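Local atomic coordinates of cytochrome c2 (Rhodobacter capsulatus, PDB entry 1VYD), a protein that carries electrons through a covalently bound haem c, serving in photophosphorylation as donor to the oxidized bacteriochlorophyll and perhaps also in respiration. Residues H17-P22 against E26-A31; F82-E85 against K91-T94. The protein carries 1 engineered substitution. All blocks are in the same frame, centred on the assembly; numbering follows the deposited sequence.

Contact 1 (H17-P22 against E26-A31). With HEM (protoporphyrin IX containing Fe), chain C.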
loop_
_atom_site.group_PDB
_atom_site.type_symbol
_atom_site.label_atom_id
_atom_site.label_comp_id
_atom_site.label_asym_id
_atom_site.label_seq_id
_atom_site.Cartn_x
_atom_site.Cartn_y
_atom_site.Cartn_z
ATOM N N HIS A 17 -4.383 -8.100 2.179
ATOM C CA HIS A 17 -2.964 -8.053 2.342
ATOM C C HIS A 17 -2.416 -8.819 3.509
ATOM O O HIS A 17 -2.961 -8.744 4.606
ATOM C CB HIS A 17 -2.574 -6.591 2.582
ATOM C CG HIS A 17 -2.732 -5.685 1.402
ATOM N ND1 HIS A 17 -1.913 -5.701 0.289
ATOM C CD2 HIS A 17 -3.671 -4.704 1.185
ATOM C CE1 HIS A 17 -2.230 -4.681 -0.495
ATOM N NE2 HIS A 17 -3.261 -4.066 0.030
ATOM N N SER A 18 -1.184 -9.251 3.420
ATOM C CA SER A 18 -0.355 -9.749 4.500
ATOM C C SER A 18 0.887 -8.904 4.680
ATOM O O SER A 18 1.237 -7.972 3.940
ATOM C CB SER A 18 0.108 -11.189 4.202
ATOM O OG SER A 18 -1.071 -11.990 4.176
ATOM N N ILE A 19 1.619 -9.230 5.765
ATOM C CA ILE A 19 2.883 -8.543 6.048
ATOM C C ILE A 19 3.890 -9.666 6.392
ATOM O O ILE A 19 3.805 -10.337 7.425
ATOM C CB ILE A 19 2.859 -7.476 7.129
ATOM C CG1 ILE A 19 1.787 -6.393 6.832
ATOM C CG2 ILE A 19 4.233 -6.809 7.181
ATOM C CD1 ILE A 19 1.830 -5.225 7.768
ATOM N N ILE A 20 4.636 -10.096 5.378
ATOM C CA ILE A 20 5.565 -11.215 5.521
ATOM C C ILE A 20 7.017 -10.820 5.324
ATOM O O ILE A 20 7.341 -10.296 4.253
ATOM C CB ILE A 20 5.139 -12.377 4.588
ATOM C CG1 ILE A 20 3.797 -12.912 5.154
ATOM C CG2 ILE A 20 6.094 -13.578 4.742
ATOM C CD1 ILE A 20 2.825 -13.358 4.115
ATOM N N ALA A 21 7.855 -11.063 6.328
ATOM C CA ALA A 21 9.277 -10.747 6.206
ATOM C C ALA A 21 9.943 -11.706 5.235
ATOM O O ALA A 21 9.431 -12.783 4.979
ATOM C CB ALA A 21 10.030 -10.752 7.513
ATOM N N PRO A 22 11.124 -11.308 4.746
ATOM C CA PRO A 22 11.864 -12.087 3.782
ATOM C C PRO A 22 12.264 -13.476 4.276
ATOM O O PRO A 22 12.338 -14.388 3.424
ATOM C CB PRO A 22 13.034 -11.185 3.373
ATOM C CG PRO A 22 12.751 -9.811 3.894
ATOM C CD PRO A 22 11.739 -9.973 4.973
ATOM N N GLU A 26 5.677 -14.364 9.563
ATOM C CA GLU A 26 4.397 -13.746 9.236
ATOM C C GLU A 26 4.071 -12.627 10.207
ATOM O O GLU A 26 3.564 -13.017 11.251
ATOM C CB GLU A 26 3.260 -14.788 9.278
ATOM C CG GLU A 26 3.335 -15.718 8.111
ATOM C CD GLU A 26 2.485 -16.938 8.016
ATOM O OE1 GLU A 26 2.471 -17.894 8.822
ATOM O OE2 GLU A 26 1.718 -17.041 7.004
ATOM N N ILE A 27 4.377 -11.375 9.934
ATOM C CA ILE A 27 4.028 -10.391 10.995
ATOM C C ILE A 27 2.520 -10.226 11.017
ATOM O O ILE A 27 1.870 -10.227 12.050
ATOM C CB ILE A 27 4.893 -9.185 10.698
ATOM C CG1 ILE A 27 6.366 -9.670 10.651
ATOM C CG2 ILE A 27 4.563 -8.054 11.640
ATOM C CD1 ILE A 27 7.287 -8.594 10.172
ATOM N N VAL A 28 1.854 -10.176 9.837
ATOM C CA VAL A 28 0.401 -10.148 9.842
ATOM C C VAL A 28 0.036 -11.274 8.820
ATOM O O VAL A 28 0.407 -11.190 7.653
ATOM C CB VAL A 28 -0.340 -8.871 9.432
ATOM C CG1 VAL A 28 -1.866 -9.152 9.320
ATOM C CG2 VAL A 28 -0.075 -7.708 10.344
ATOM N N LYS A 29 -0.737 -12.227 9.319
ATOM C CA LYS A 29 -1.201 -13.279 8.444
ATOM C C LYS A 29 -2.496 -12.765 7.828
ATOM O O LYS A 29 -3.381 -12.424 8.599
ATOM C CB LYS A 29 -1.484 -14.559 9.224
ATOM C CG LYS A 29 -1.889 -15.745 8.312
ATOM C CD LYS A 29 -2.004 -16.980 9.261
ATOM C CE LYS A 29 -1.621 -18.262 8.551
ATOM N NZ LYS A 29 -2.829 -18.912 7.902
ATOM N N GLY A 30 -2.600 -12.386 6.596
ATOM C CA GLY A 30 -3.841 -11.886 6.035
ATOM C C GLY A 30 -4.151 -12.732 4.776
ATOM O O GLY A 30 -3.618 -13.855 4.615
ATOM N N ALA A 31 -4.755 -12.025 3.813
ATOM C CA ALA A 31 -5.056 -12.732 2.550
ATOM C C ALA A 31 -3.916 -12.453 1.553
ATOM O O ALA A 31 -2.949 -11.733 1.815
ATOM C CB ALA A 31 -6.395 -12.301 1.978
HETATM C CHA HEM C . -2.215 -2.231 -3.569
HETATM C CHB HEM C . -2.064 -0.495 0.981
HETATM C CHC HEM C . -6.540 -2.261 1.762
HETATM C CHD HEM C . -6.285 -4.683 -2.462
HETATM C C1A HEM C . -1.850 -1.547 -2.414
HETATM C C2A HEM C . -0.641 -0.772 -2.232
HETATM C C3A HEM C . -0.642 -0.306 -1.002
HETATM C C4A HEM C . -1.838 -0.759 -0.361
HETATM C CMA HEM C . 0.325 0.564 -0.163
HETATM C CAA HEM C . 0.425 -0.594 -3.369
HETATM C CBA HEM C . 1.457 -1.690 -3.245
HETATM C CGA HEM C . 2.600 -1.736 -4.236
HETATM O O1A HEM C . 2.723 -0.827 -5.108
HETATM O O2A HEM C . 3.256 -2.803 -4.176
HETATM C C1B HEM C . -3.277 -0.860 1.531
HETATM C C2B HEM C . -3.683 -0.453 2.854
HETATM C C3B HEM C . -4.929 -0.915 3.020
HETATM C C4B HEM C . -5.314 -1.664 1.869
HETATM C CMB HEM C . -2.779 0.345 3.856
HETATM C CAB HEM C . -5.904 -0.676 4.201
HETATM C CBB HEM C . -6.132 0.622 4.625
HETATM C C1C HEM C . -6.829 -3.074 0.671
HETATM C C2C HEM C . -8.025 -3.900 0.574
HETATM C C3C HEM C . -7.968 -4.534 -0.580
HETATM C C4C HEM C . -6.733 -4.166 -1.250
HETATM C CMC HEM C . -9.058 -3.957 1.714
HETATM C CAC HEM C . -9.008 -5.440 -1.270
HETATM C CBC HEM C . -10.365 -5.289 -1.120
HETATM C C1D HEM C . -5.135 -4.250 -3.098
HETATM C C2D HEM C . -4.803 -4.562 -4.462
HETATM C C3D HEM C . -3.678 -3.887 -4.765
HETATM C C4D HEM C . -3.312 -3.082 -3.624
HETATM C CMD HEM C . -5.617 -5.549 -5.314
HETATM C CAD HEM C . -2.921 -3.805 -6.088
HETATM C CBD HEM C . -3.429 -2.504 -6.809
HETATM C CGD HEM C . -3.438 -2.531 -8.311
HETATM O O1D HEM C . -4.092 -1.579 -8.806
HETATM O O2D HEM C . -2.985 -3.517 -8.972
HETATM N NA HEM C . -2.552 -1.521 -1.255
HETATM N NB HEM C . -4.250 -1.630 0.972
HETATM N NC HEM C . -6.058 -3.241 -0.460
HETATM N ND HEM C . -4.231 -3.314 -2.603
HETATM FE FE HEM C . -4.282 -2.420 -0.850
HETATM O O HOH W 1 -0.660 -10.125 0.692
#
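A classic beta bulge in a short antiparallel hairpin stands beside the haem's histidine ligand, with I19 facing both I27 and V28. The backbone of I19 makes two nearly straight bonds to V28, I19 N to V28 O at 3.0 Å and V28 N to I19 O at 3.1 Å. I27 N also turns to I19 O, a weak, strongly bent bond (124° at the hydrogen), so the extra residue of the bulge shares an acceptor already in use. Past the bulge the strands lie one residue out of step, and I20 pairs with E26, their side chains side by side with CG1 against CG.

Towards H17 the side chain of S18 replaces regular strand pairing. With OG anti to the carbonyl carbon (chi1 -64°), the hydroxyl accepts from G30 N at 2.9 Å and donates to A31 O at 3.0 Å, coming from 40° above that carbonyl plane. A water links S18 N to A31 O, accepting from the first and donating to the second, so two donors grip the latter oxygen. G30 CA lies 3.6 Å from H17 O in a CA-H...O contact.

H17 starts its side chain away from segment 26-31, and its NE2 binds the haem iron at 2.1 Å, with M96 as the other axial ligand, while ND1 is hydrogen-bonded to P35 O, which helps fix the ring's rotation. On the face bearing I19 and V28, CD1 of I19 meets CG2 of V28 at 4.1 Å. Helix 104-113 covers this pair through Y110, and L111 of the same helix also touches I19.

Contact 2 (F82-E85 against K91-T94). With HEM (protoporphyrin IX containing Fe), chain C.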
loop_
_atom_site.group_PDB
_atom_site.type_symbol
_atom_site.label_atom_id
_atom_site.label_comp_id
_atom_site.label_asym_id
_atom_site.label_seq_id
_atom_site.Cartn_x
_atom_site.Cartn_y
_atom_site.Cartn_z
ATOM N N PHE A 82 -5.997 9.058 -6.409
ATOM C CA PHE A 82 -4.569 9.242 -6.298
ATOM C C PHE A 82 -3.909 8.967 -7.641
ATOM O O PHE A 82 -3.061 9.732 -8.095
ATOM C CB PHE A 82 -4.040 8.262 -5.256
ATOM C CG PHE A 82 -2.552 8.419 -5.011
ATOM C CD1 PHE A 82 -2.125 9.401 -4.139
ATOM C CD2 PHE A 82 -1.646 7.593 -5.627
ATOM C CE1 PHE A 82 -0.776 9.546 -3.891
ATOM C CE2 PHE A 82 -0.293 7.738 -5.396
ATOM C CZ PHE A 82 0.132 8.698 -4.532
ATOM N N LEU A 83 -4.275 7.805 -8.194
ATOM C CA LEU A 83 -3.630 7.392 -9.440
ATOM C C LEU A 83 -3.916 8.401 -10.552
ATOM O O LEU A 83 -2.937 8.798 -11.217
ATOM C CB LEU A 83 -3.988 5.940 -9.753
ATOM C CG LEU A 83 -3.391 4.942 -8.742
ATOM C CD1 LEU A 83 -3.892 3.504 -8.983
ATOM C CD2 LEU A 83 -1.856 4.900 -8.749
ATOM N N LYS A 84 -5.181 8.814 -10.717
ATOM C CA LYS A 84 -5.508 9.816 -11.751
ATOM C C LYS A 84 -4.661 11.086 -11.650
ATOM O O LYS A 84 -4.037 11.516 -12.637
ATOM C CB LYS A 84 -6.986 10.253 -11.693
ATOM C CG LYS A 84 -7.930 9.068 -11.603
ATOM C CD LYS A 84 -9.210 9.255 -12.391
ATOM C CE LYS A 84 -10.146 8.071 -12.150
ATOM N NZ LYS A 84 -10.523 8.201 -10.696
ATOM N N GLU A 85 -4.550 11.679 -10.490
ATOM C CA GLU A 85 -3.700 12.820 -10.230
ATOM C C GLU A 85 -2.206 12.637 -10.475
ATOM O O GLU A 85 -1.606 13.408 -11.258
ATOM C CB GLU A 85 -3.948 13.285 -8.774
ATOM C CG GLU A 85 -3.396 14.682 -8.575
ATOM C CD GLU A 85 -3.632 15.286 -7.208
ATOM O OE1 GLU A 85 -2.595 15.477 -6.483
ATOM O OE2 GLU A 85 -4.841 15.583 -6.903
ATOM N N LYS A 91 -8.213 8.253 -17.082
ATOM C CA LYS A 91 -8.564 6.849 -17.218
ATOM C C LYS A 91 -7.756 5.950 -16.264
ATOM O O LYS A 91 -7.891 4.725 -16.367
ATOM C CB LYS A 91 -8.343 6.403 -18.660
ATOM C CG LYS A 91 -9.153 7.109 -19.731
ATOM C CD LYS A 91 -9.594 6.215 -20.881
ATOM C CE LYS A 91 -10.996 6.633 -21.330
ATOM N NZ LYS A 91 -11.632 5.557 -22.203
ATOM N N ALA A 92 -6.849 6.469 -15.419
ATOM C CA ALA A 92 -6.115 5.612 -14.499
ATOM C C ALA A 92 -7.155 4.804 -13.722
ATOM O O ALA A 92 -8.144 5.382 -13.253
ATOM C CB ALA A 92 -5.261 6.320 -13.444
ATOM N N LYS A 93 -6.863 3.515 -13.592
ATOM C CA LYS A 93 -7.740 2.619 -12.810
ATOM C C LYS A 93 -6.927 1.874 -11.741
ATOM O O LYS A 93 -5.736 1.517 -11.862
ATOM C CB LYS A 93 -8.358 1.640 -13.805
ATOM C CG LYS A 93 -9.558 2.073 -14.642
ATOM C CD LYS A 93 -10.463 0.953 -15.145
ATOM C CE LYS A 93 -11.323 0.388 -14.011
ATOM N NZ LYS A 93 -11.557 -1.085 -14.003
ATOM N N THR A 94 -7.592 1.449 -10.672
ATOM C CA THR A 94 -7.028 0.688 -9.596
ATOM C C THR A 94 -7.824 -0.582 -9.277
ATOM O O THR A 94 -9.043 -0.596 -9.323
ATOM C CB THR A 94 -6.998 1.535 -8.286
ATOM O OG1 THR A 94 -6.648 0.666 -7.190
ATOM C CG2 THR A 94 -8.421 2.004 -8.076
HETATM C CHA HEM C . -2.215 -2.231 -3.569
HETATM C CHB HEM C . -2.064 -0.495 0.981
HETATM C CHC HEM C . -6.540 -2.261 1.762
HETATM C CHD HEM C . -6.285 -4.683 -2.462
HETATM C C1A HEM C . -1.850 -1.547 -2.414
HETATM C C2A HEM C . -0.641 -0.772 -2.232
HETATM C C3A HEM C . -0.642 -0.306 -1.002
HETATM C C4A HEM C . -1.838 -0.759 -0.361
HETATM C CMA HEM C . 0.325 0.564 -0.163
HETATM C CAA HEM C . 0.425 -0.594 -3.369
HETATM C CBA HEM C . 1.457 -1.690 -3.245
HETATM C CGA HEM C . 2.600 -1.736 -4.236
HETATM O O1A HEM C . 2.723 -0.827 -5.108
HETATM O O2A HEM C . 3.256 -2.803 -4.176
HETATM C C1B HEM C . -3.277 -0.860 1.531
HETATM C C2B HEM C . -3.683 -0.453 2.854
HETATM C C3B HEM C . -4.929 -0.915 3.020
HETATM C C4B HEM C . -5.314 -1.664 1.869
HETATM C CMB HEM C . -2.779 0.345 3.856
HETATM C CAB HEM C . -5.904 -0.676 4.201
HETATM C CBB HEM C . -6.132 0.622 4.625
HETATM C C1C HEM C . -6.829 -3.074 0.671
HETATM C C2C HEM C . -8.025 -3.900 0.574
HETATM C C3C HEM C . -7.968 -4.534 -0.580
HETATM C C4C HEM C . -6.733 -4.166 -1.250
HETATM C CMC HEM C . -9.058 -3.957 1.714
HETATM C CAC HEM C . -9.008 -5.440 -1.270
HETATM C CBC HEM C . -10.365 -5.289 -1.120
HETATM C C1D HEM C . -5.135 -4.250 -3.098
HETATM C C2D HEM C . -4.803 -4.562 -4.462
HETATM C C3D HEM C . -3.678 -3.887 -4.765
HETATM C C4D HEM C . -3.312 -3.082 -3.624
HETATM C CMD HEM C . -5.617 -5.549 -5.314
HETATM C CAD HEM C . -2.921 -3.805 -6.088
HETATM C CBD HEM C . -3.429 -2.504 -6.809
HETATM C CGD HEM C . -3.438 -2.531 -8.311
HETATM O O1D HEM C . -4.092 -1.579 -8.806
HETATM O O2D HEM C . -2.985 -3.517 -8.972
HETATM N NA HEM C . -2.552 -1.521 -1.255
HETATM N NB HEM C . -4.250 -1.630 0.972
HETATM N NC HEM C . -6.058 -3.241 -0.460
HETATM N ND HEM C . -4.231 -3.314 -2.603
HETATM FE FE HEM C . -4.282 -2.420 -0.850
#
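A92 and L83 meet through apolar contacts, and no hydrogen bond joins the two segments. A92 points its methyl at the helix backbone, CB lying 3.7 Å from K84 N and 3.9 Å from L83 CB. L83 sends its CD1 branch further along the returning chain: with CG anti to the carbonyl carbon (chi1 -67°), that methyl lies 3.7 Å from T94 CB, the two side chains crossing at about a right angle. Helix 55-62 adds to the packing, with L60 touching L83 and S56 touching A92. In this cytochrome c fold, L83 and K84 of helix 79-87 pack on the loop that leads to M96, the methionine ligand of the haem iron. K84 adds a looser contact: its bent chain runs past the A92 carbonyl, with CE 3.5 Å from A92 O.

The hydrogen bonds here run to residues outside the two segments. T94 holds OG1 anti to its own N (chi1 170°), and the hydroxyl is hydrogen-bonded to M96 N, which ties T94 to the backbone of the ligand residue; haem propionate oxygen O1D is 3.8 Å from T94 OG1. S56 OG also bonds to K93 N.

In the fold
Contact 1 and contact 2 illustrate how a small protein with far more helix than strand can bring two distant parts of the chain to one cofactor. They lie on opposite sides of the chain's centre, with their own centres 26 Å apart and nearest atoms about 9 Å apart. No strand or helix is common to both; what they share is the haem. Along the chain they come in series: the hairpin of strands 19-20 and 26-28 closes first, then helices 55-62 and 69-77 intervene before helix 79-87 opens contact 2. The earlier contact contains the histidine ligand, and the later one runs almost directly into the methionine ligand, so the first supplies one axial ligand and the second leads to the other.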